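Neuraminidase (Influenza A virus, PDB 4FVK) is a tetrameric neuraminidase-like viral glycoprotein with a six-bladed β-propeller, which may remove terminal sialic acids from viral and cellular glycoconjugates. Local coordinates at residues 45-50 / 357-362; 56-61 / 83-88. One frame throughout, in Å; residues are numbered along the deposited sequence.

Overall arrangement
In this six-bladed β-propeller the two contacts illustrate two ways of joining strands, by backbone bonds within a sheet and by side chains between sheets. Interaction 2 (56-61/83-88) lies within one blade and pairs two antiparallel strands. Interaction 1 (45-50/357-362) lies between blades, setting strand 47-51 of that sheet against strand 355-365 of the blade that closes the ring, where 23-26 from the chain start also pairs. In sequence, both segments of interaction 2 fall between those of interaction 1. The centres are about 8 Å apart, and strands 47-51 and 56-67 are direct neighbours, so the early and late parts of the chain meet here, beside a zinc ion.

Interaction 1: residues 45-50 / 357-362; sequences RRAYVS and QELSTF. With ZN (zinc ion), chain E.
Beside the meeting of A47 with L359, the flat groups lie at the margin: CD of R45 sits 3.3 Å above one face of the R46 guanidinium, toward its rim, and the E358 carboxylate turns off to a zinc ion. E358 OE1 binds the metal at 2.0 Å; three waters also bind it, one of them donating back to E358 OE2, and S91 belongs to the same site. The middle of the contact is aliphatic. L359, with CG beside its backbone N and anti to the carbonyl carbon (chi1 -62°), extends CD1 to 3.7 Å from A47 CB and 3.9 Å from V49 CG1, the side chains of L359 and V49 passing each other in opposite directions. One step on, T361 CG2 meets V49 CG1 at 3.8 Å. The axes of 47-50 and 357-362 approach to 8.0 Å, at 28° between their directions, and strand 47-51 takes its backbone bonds from 56-67, strand 355-365 from 341-349. Strands of two neighbouring blades thus pack through alternate side chains, A47 and V49 against L359 and T361. The junction therefore rests on apolar burial, while T361 OG1 bonds to T27 and R45 NH1 forms a salt bridge with E77.

Interaction 2: residues 56-61 / 83-88; sequences CFKFFI and YKTPIG
An antiparallel strand pair inside one blade of the β-propeller joins 56-61 to 83-86. K58 and T85 form one hydrogen-bonded pair, with K58 N to T85 O at 2.8 Å, and F60 and Y83 form the next, with Y83 N to F60 O at 2.7 Å. I87 N adds a bond to C56 O from above the carbonyl plane, just where the strand ends; C56 itself is tied to C51 by a disulfide. F59 lies with K84 on one face of the sheet, and the K84 chain also crosses the F57 ring. With CG turned away from the backbone N (chi1 164°), the lysine runs out extended, placing NZ 4.2 Å from the F57 ring centroid, 2° off the ring normal, a cation-pi contact, with CE making a CH-pi contact over the same ring. Its CD also reaches F59 CZ at 3.8 Å. On the other side, Y83 CB lies over one face of the F60 ring, 3.8 Å from the centroid, while the two rings, only 16° from parallel, are slid apart and barely overlap. T85 OG1, bonded to S96, stands in the F60 plane at its edge. K58 NZ bonds S89 O and reaches a water at 2.7 Å, which in turn donates to I87 O.

Interaction 1: residues 45-50 / 357-362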
loop_
_atom_site.group_PDB
_atom_site.type_symbol
_atom_site.label_atom_id
_atom_site.label_comp_id
_atom_site.label_asym_id
_atom_site.label_seq_id
_atom_site.Cartn_x
_atom_site.Cartn_y
_atom_site.Cartn_z
ATOM N N ARG A 45 -16.696 14.340 -7.429
ATOM C CA ARG A 45 -17.962 15.049 -7.195
ATOM C C ARG A 45 -18.930 14.009 -6.648
ATOM O O ARG A 45 -18.648 12.813 -6.723
ATOM C CB ARG A 45 -18.495 15.665 -8.492
ATOM C CG ARG A 45 -18.678 14.630 -9.611
ATOM C CD ARG A 45 -19.329 15.217 -10.865
ATOM N NE ARG A 45 -18.595 16.372 -11.381
ATOM C CZ ARG A 45 -18.422 16.633 -12.674
ATOM N NH1 ARG A 45 -18.934 15.810 -13.593
ATOM N NH2 ARG A 45 -17.726 17.708 -13.046
ATOM N N ARG A 46 -20.045 14.449 -6.077
ATOM C CA ARG A 46 -21.044 13.519 -5.568
ATOM C C ARG A 46 -20.419 12.514 -4.594
ATOM O O ARG A 46 -20.777 11.347 -4.547
ATOM C CB ARG A 46 -21.792 12.853 -6.739
ATOM C CG ARG A 46 -22.272 13.917 -7.759
ATOM C CD ARG A 46 -23.337 13.432 -8.741
ATOM N NE ARG A 46 -22.781 12.675 -9.861
ATOM C CZ ARG A 46 -22.453 13.190 -11.051
ATOM N NH1 ARG A 46 -22.605 14.488 -11.302
ATOM N NH2 ARG A 46 -21.974 12.394 -11.997
ATOM N N ALA A 47 -19.491 13.017 -3.792
ATOM C CA ALA A 47 -18.844 12.237 -2.762
ATOM C C ALA A 47 -19.699 12.189 -1.498
ATOM O O ALA A 47 -20.436 13.135 -1.195
ATOM C CB ALA A 47 -17.474 12.842 -2.461
ATOM N N TYR A 48 -19.580 11.098 -0.753
ATOM C CA TYR A 48 -20.219 10.972 0.565
ATOM C C TYR A 48 -19.373 10.001 1.372
ATOM O O TYR A 48 -18.455 9.390 0.823
ATOM C CB TYR A 48 -21.672 10.459 0.435
ATOM C CG TYR A 48 -21.790 9.186 -0.382
ATOM C CD1 TYR A 48 -21.779 7.943 0.232
ATOM C CD2 TYR A 48 -21.884 9.235 -1.758
ATOM C CE1 TYR A 48 -21.874 6.770 -0.513
ATOM C CE2 TYR A 48 -21.986 8.080 -2.510
ATOM C CZ TYR A 48 -21.982 6.854 -1.884
ATOM O OH TYR A 48 -22.085 5.711 -2.641
ATOM N N VAL A 49 -19.624 9.861 2.669
ATOM C CA VAL A 49 -18.856 8.860 3.409
ATOM C C VAL A 49 -19.715 7.746 3.947
ATOM O O VAL A 49 -20.896 7.910 4.133
ATOM C CB VAL A 49 -17.872 9.473 4.477
ATOM C CG1 VAL A 49 -17.770 10.966 4.348
ATOM C CG2 VAL A 49 -18.176 9.004 5.875
ATOM N N SER A 50 -19.141 6.571 4.121
ATOM C CA SER A 50 -19.881 5.477 4.716
ATOM C C SER A 50 -18.836 4.604 5.316
ATOM O O SER A 50 -17.706 4.625 4.826
ATOM C CB SER A 50 -20.673 4.710 3.659
ATOM O OG SER A 50 -21.542 3.795 4.293
ATOM N N GLN A 357 -14.164 20.320 -4.809
ATOM C CA GLN A 357 -14.891 20.001 -3.572
ATOM C C GLN A 357 -14.069 18.994 -2.812
ATOM O O GLN A 357 -13.609 18.019 -3.398
ATOM C CB GLN A 357 -16.220 19.276 -3.867
ATOM C CG GLN A 357 -17.253 20.005 -4.691
ATOM C CD GLN A 357 -16.919 20.072 -6.145
ATOM O OE1 GLN A 357 -16.598 19.055 -6.787
ATOM N NE2 GLN A 357 -17.002 21.279 -6.699
ATOM N N GLU A 358 -13.905 19.202 -1.511
ATOM C CA GLU A 358 -13.272 18.210 -0.649
ATOM C C GLU A 358 -14.150 18.012 0.569
ATOM O O GLU A 358 -14.660 18.988 1.136
ATOM C CB GLU A 358 -11.868 18.651 -0.224
ATOM C CG GLU A 358 -10.769 18.386 -1.252
ATOM C CD GLU A 358 -10.541 16.886 -1.533
ATOM O OE1 GLU A 358 -10.103 16.544 -2.648
ATOM O OE2 GLU A 358 -10.767 16.057 -0.626
ATOM N N LEU A 359 -14.321 16.769 0.995
ATOM C CA LEU A 359 -15.165 16.487 2.159
ATOM C C LEU A 359 -14.494 16.738 3.505
ATOM O O LEU A 359 -13.366 16.320 3.733
ATOM C CB LEU A 359 -15.649 15.032 2.126
ATOM C CG LEU A 359 -16.535 14.590 0.950
ATOM C CD1 LEU A 359 -17.007 13.177 1.184
ATOM C CD2 LEU A 359 -17.748 15.538 0.810
ATOM N N SER A 360 -15.211 17.416 4.399
ATOM C CA SER A 360 -14.880 17.393 5.808
ATOM C C SER A 360 -15.943 16.561 6.519
ATOM O O SER A 360 -17.061 16.400 6.021
ATOM C CB SER A 360 -14.862 18.807 6.391
ATOM O OG SER A 360 -16.186 19.327 6.371
ATOM N N THR A 361 -15.588 16.012 7.672
ATOM C CA THR A 361 -16.547 15.249 8.465
ATOM C C THR A 361 -16.620 15.807 9.878
ATOM O O THR A 361 -15.590 16.140 10.470
ATOM C CB THR A 361 -16.204 13.759 8.520
ATOM O OG1 THR A 361 -14.904 13.565 9.122
ATOM C CG2 THR A 361 -16.222 13.152 7.105
ATOM N N PHE A 362 -17.839 15.912 10.403
ATOM C CA PHE A 362 -18.092 16.408 11.752
ATOM C C PHE A 362 -18.933 15.377 12.493
ATOM O O PHE A 362 -19.825 14.787 11.908
ATOM C CB PHE A 362 -18.870 17.722 11.687
ATOM C CG PHE A 362 -18.042 18.914 11.284
ATOM C CD1 PHE A 362 -17.704 19.137 9.951
ATOM C CD2 PHE A 362 -17.612 19.820 12.237
ATOM C CE1 PHE A 362 -16.943 20.245 9.587
ATOM C CE2 PHE A 362 -16.855 20.933 11.885
ATOM C CZ PHE A 362 -16.523 21.152 10.570
HETATM ZN ZN ZN E . -9.771 14.607 -2.843
HETATM O O HOH W 1 -11.416 13.407 -2.344
HETATM O O HOH W 2 -7.992 14.433 -1.788
HETATM O O HOH W 3 -9.532 15.223 -4.778
#

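Interaction 2: residues 56-61 / 83-88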
loop_
_atom_site.group_PDB
_atom_site.type_symbol
_atom_site.label_atom_id
_atom_site.label_comp_id
_atom_site.label_asym_id
_atom_site.label_seq_id
_atom_site.Cartn_x
_atom_site.Cartn_y
_atom_site.Cartn_z
ATOM N N CYS A 56 -13.825 4.242 7.997
ATOM C CA CYS A 56 -14.760 4.951 7.137
ATOM C C CYS A 56 -14.125 5.228 5.784
ATOM O O CYS A 56 -12.926 5.306 5.680
ATOM C CB CYS A 56 -15.219 6.252 7.811
ATOM S SG CYS A 56 -16.275 5.950 9.264
ATOM N N PHE A 57 -14.943 5.370 4.757
ATOM C CA PHE A 57 -14.460 5.566 3.395
ATOM C C PHE A 57 -15.225 6.700 2.745
ATOM O O PHE A 57 -16.385 6.946 3.073
ATOM C CB PHE A 57 -14.618 4.272 2.594
ATOM C CG PHE A 57 -13.841 3.123 3.178
ATOM C CD1 PHE A 57 -12.520 2.908 2.814
ATOM C CD2 PHE A 57 -14.403 2.307 4.158
ATOM C CE1 PHE A 57 -11.782 1.871 3.388
ATOM C CE2 PHE A 57 -13.682 1.266 4.723
ATOM C CZ PHE A 57 -12.361 1.052 4.341
ATOM N N LYS A 58 -14.543 7.420 1.867
ATOM C CA LYS A 58 -15.178 8.343 0.952
ATOM C C LYS A 58 -15.524 7.580 -0.336
ATOM O O LYS A 58 -14.667 6.910 -0.910
ATOM C CB LYS A 58 -14.214 9.494 0.626
ATOM C CG LYS A 58 -13.696 10.244 1.874
ATOM C CD LYS A 58 -12.725 11.381 1.515
ATOM C CE LYS A 58 -11.343 10.867 1.128
ATOM N NZ LYS A 58 -10.348 11.956 0.855
ATOM N N PHE A 59 -16.780 7.673 -0.747
ATOM C CA PHE A 59 -17.270 7.145 -2.015
ATOM C C PHE A 59 -17.510 8.309 -2.960
ATOM O O PHE A 59 -18.077 9.322 -2.553
ATOM C CB PHE A 59 -18.570 6.353 -1.778
ATOM C CG PHE A 59 -18.340 5.005 -1.098
ATOM C CD1 PHE A 59 -18.191 4.916 0.278
ATOM C CD2 PHE A 59 -18.231 3.845 -1.848
ATOM C CE1 PHE A 59 -17.993 3.696 0.896
ATOM C CE2 PHE A 59 -18.034 2.615 -1.236
ATOM C CZ PHE A 59 -17.905 2.543 0.132
ATOM N N PHE A 60 -17.100 8.193 -4.215
ATOM C CA PHE A 60 -17.214 9.344 -5.104
ATOM C C PHE A 60 -17.179 8.991 -6.579
ATOM O O PHE A 60 -16.666 7.946 -6.955
ATOM C CB PHE A 60 -16.107 10.364 -4.810
ATOM C CG PHE A 60 -14.691 9.833 -5.016
ATOM C CD1 PHE A 60 -14.047 9.126 -4.021
ATOM C CD2 PHE A 60 -14.006 10.072 -6.194
ATOM C CE1 PHE A 60 -12.748 8.672 -4.199
ATOM C CE2 PHE A 60 -12.692 9.636 -6.373
ATOM C CZ PHE A 60 -12.066 8.929 -5.376
ATOM N N ILE A 61 -17.753 9.876 -7.394
ATOM C CA ILE A 61 -17.636 9.811 -8.836
ATOM C C ILE A 61 -16.398 10.611 -9.277
ATOM O O ILE A 61 -16.279 11.789 -8.989
ATOM C CB ILE A 61 -18.907 10.393 -9.534
ATOM C CG1 ILE A 61 -20.200 9.808 -8.933
ATOM C CG2 ILE A 61 -18.880 10.146 -11.043
ATOM C CD1 ILE A 61 -20.280 8.259 -8.935
ATOM N N TYR A 83 -15.582 5.477 -7.215
ATOM C CA TYR A 83 -14.357 5.059 -6.552
ATOM C C TYR A 83 -14.530 5.102 -5.041
ATOM O O TYR A 83 -15.478 5.682 -4.531
ATOM C CB TYR A 83 -13.226 6.009 -6.915
ATOM C CG TYR A 83 -12.672 5.888 -8.314
ATOM C CD1 TYR A 83 -11.432 5.308 -8.528
ATOM C CD2 TYR A 83 -13.362 6.386 -9.413
ATOM C CE1 TYR A 83 -10.896 5.231 -9.758
ATOM C CE2 TYR A 83 -12.824 6.289 -10.693
ATOM C CZ TYR A 83 -11.587 5.709 -10.849
ATOM O OH TYR A 83 -11.002 5.601 -12.088
ATOM N N LYS A 84 -13.580 4.505 -4.335
ATOM C CA LYS A 84 -13.575 4.471 -2.873
ATOM C C LYS A 84 -12.139 4.747 -2.383
ATOM O O LYS A 84 -11.178 4.263 -2.981
ATOM C CB LYS A 84 -14.030 3.082 -2.431
ATOM C CG LYS A 84 -13.763 2.694 -0.994
ATOM C CD LYS A 84 -14.414 1.331 -0.738
ATOM C CE LYS A 84 -13.711 0.549 0.347
ATOM N NZ LYS A 84 -14.550 -0.583 0.827
ATOM N N THR A 85 -12.015 5.530 -1.315
ATOM C CA THR A 85 -10.736 5.915 -0.701
ATOM C C THR A 85 -10.939 5.965 0.821
ATOM O O THR A 85 -11.975 6.425 1.268
ATOM C CB THR A 85 -10.318 7.343 -1.162
ATOM O OG1 THR A 85 -10.260 7.384 -2.591
ATOM C CG2 THR A 85 -8.966 7.790 -0.581
ATOM N N PRO A 86 -9.948 5.513 1.621
ATOM C CA PRO A 86 -10.074 5.646 3.086
ATOM C C PRO A 86 -10.186 7.125 3.513
ATOM O O PRO A 86 -9.592 7.962 2.832
ATOM C CB PRO A 86 -8.780 5.022 3.617
ATOM C CG PRO A 86 -8.304 4.124 2.507
ATOM C CD PRO A 86 -8.750 4.756 1.221
ATOM N N ILE A 87 -10.951 7.449 4.562
ATOM C CA ILE A 87 -11.159 8.879 4.907
ATOM C C ILE A 87 -9.850 9.583 5.154
ATOM O O ILE A 87 -9.699 10.740 4.797
ATOM C CB ILE A 87 -11.957 9.165 6.222
ATOM C CG1 ILE A 87 -12.190 7.906 7.038
ATOM C CG2 ILE A 87 -13.198 10.015 5.961
ATOM C CD1 ILE A 87 -11.145 7.707 8.062
ATOM N N GLY A 88 -8.909 8.873 5.773
ATOM C CA GLY A 88 -7.635 9.459 6.133
ATOM C C GLY A 88 -6.613 9.629 5.019
ATOM O O GLY A 88 -5.495 10.083 5.296
HETATM O O HOH W 4 -10.597 13.028 3.300
#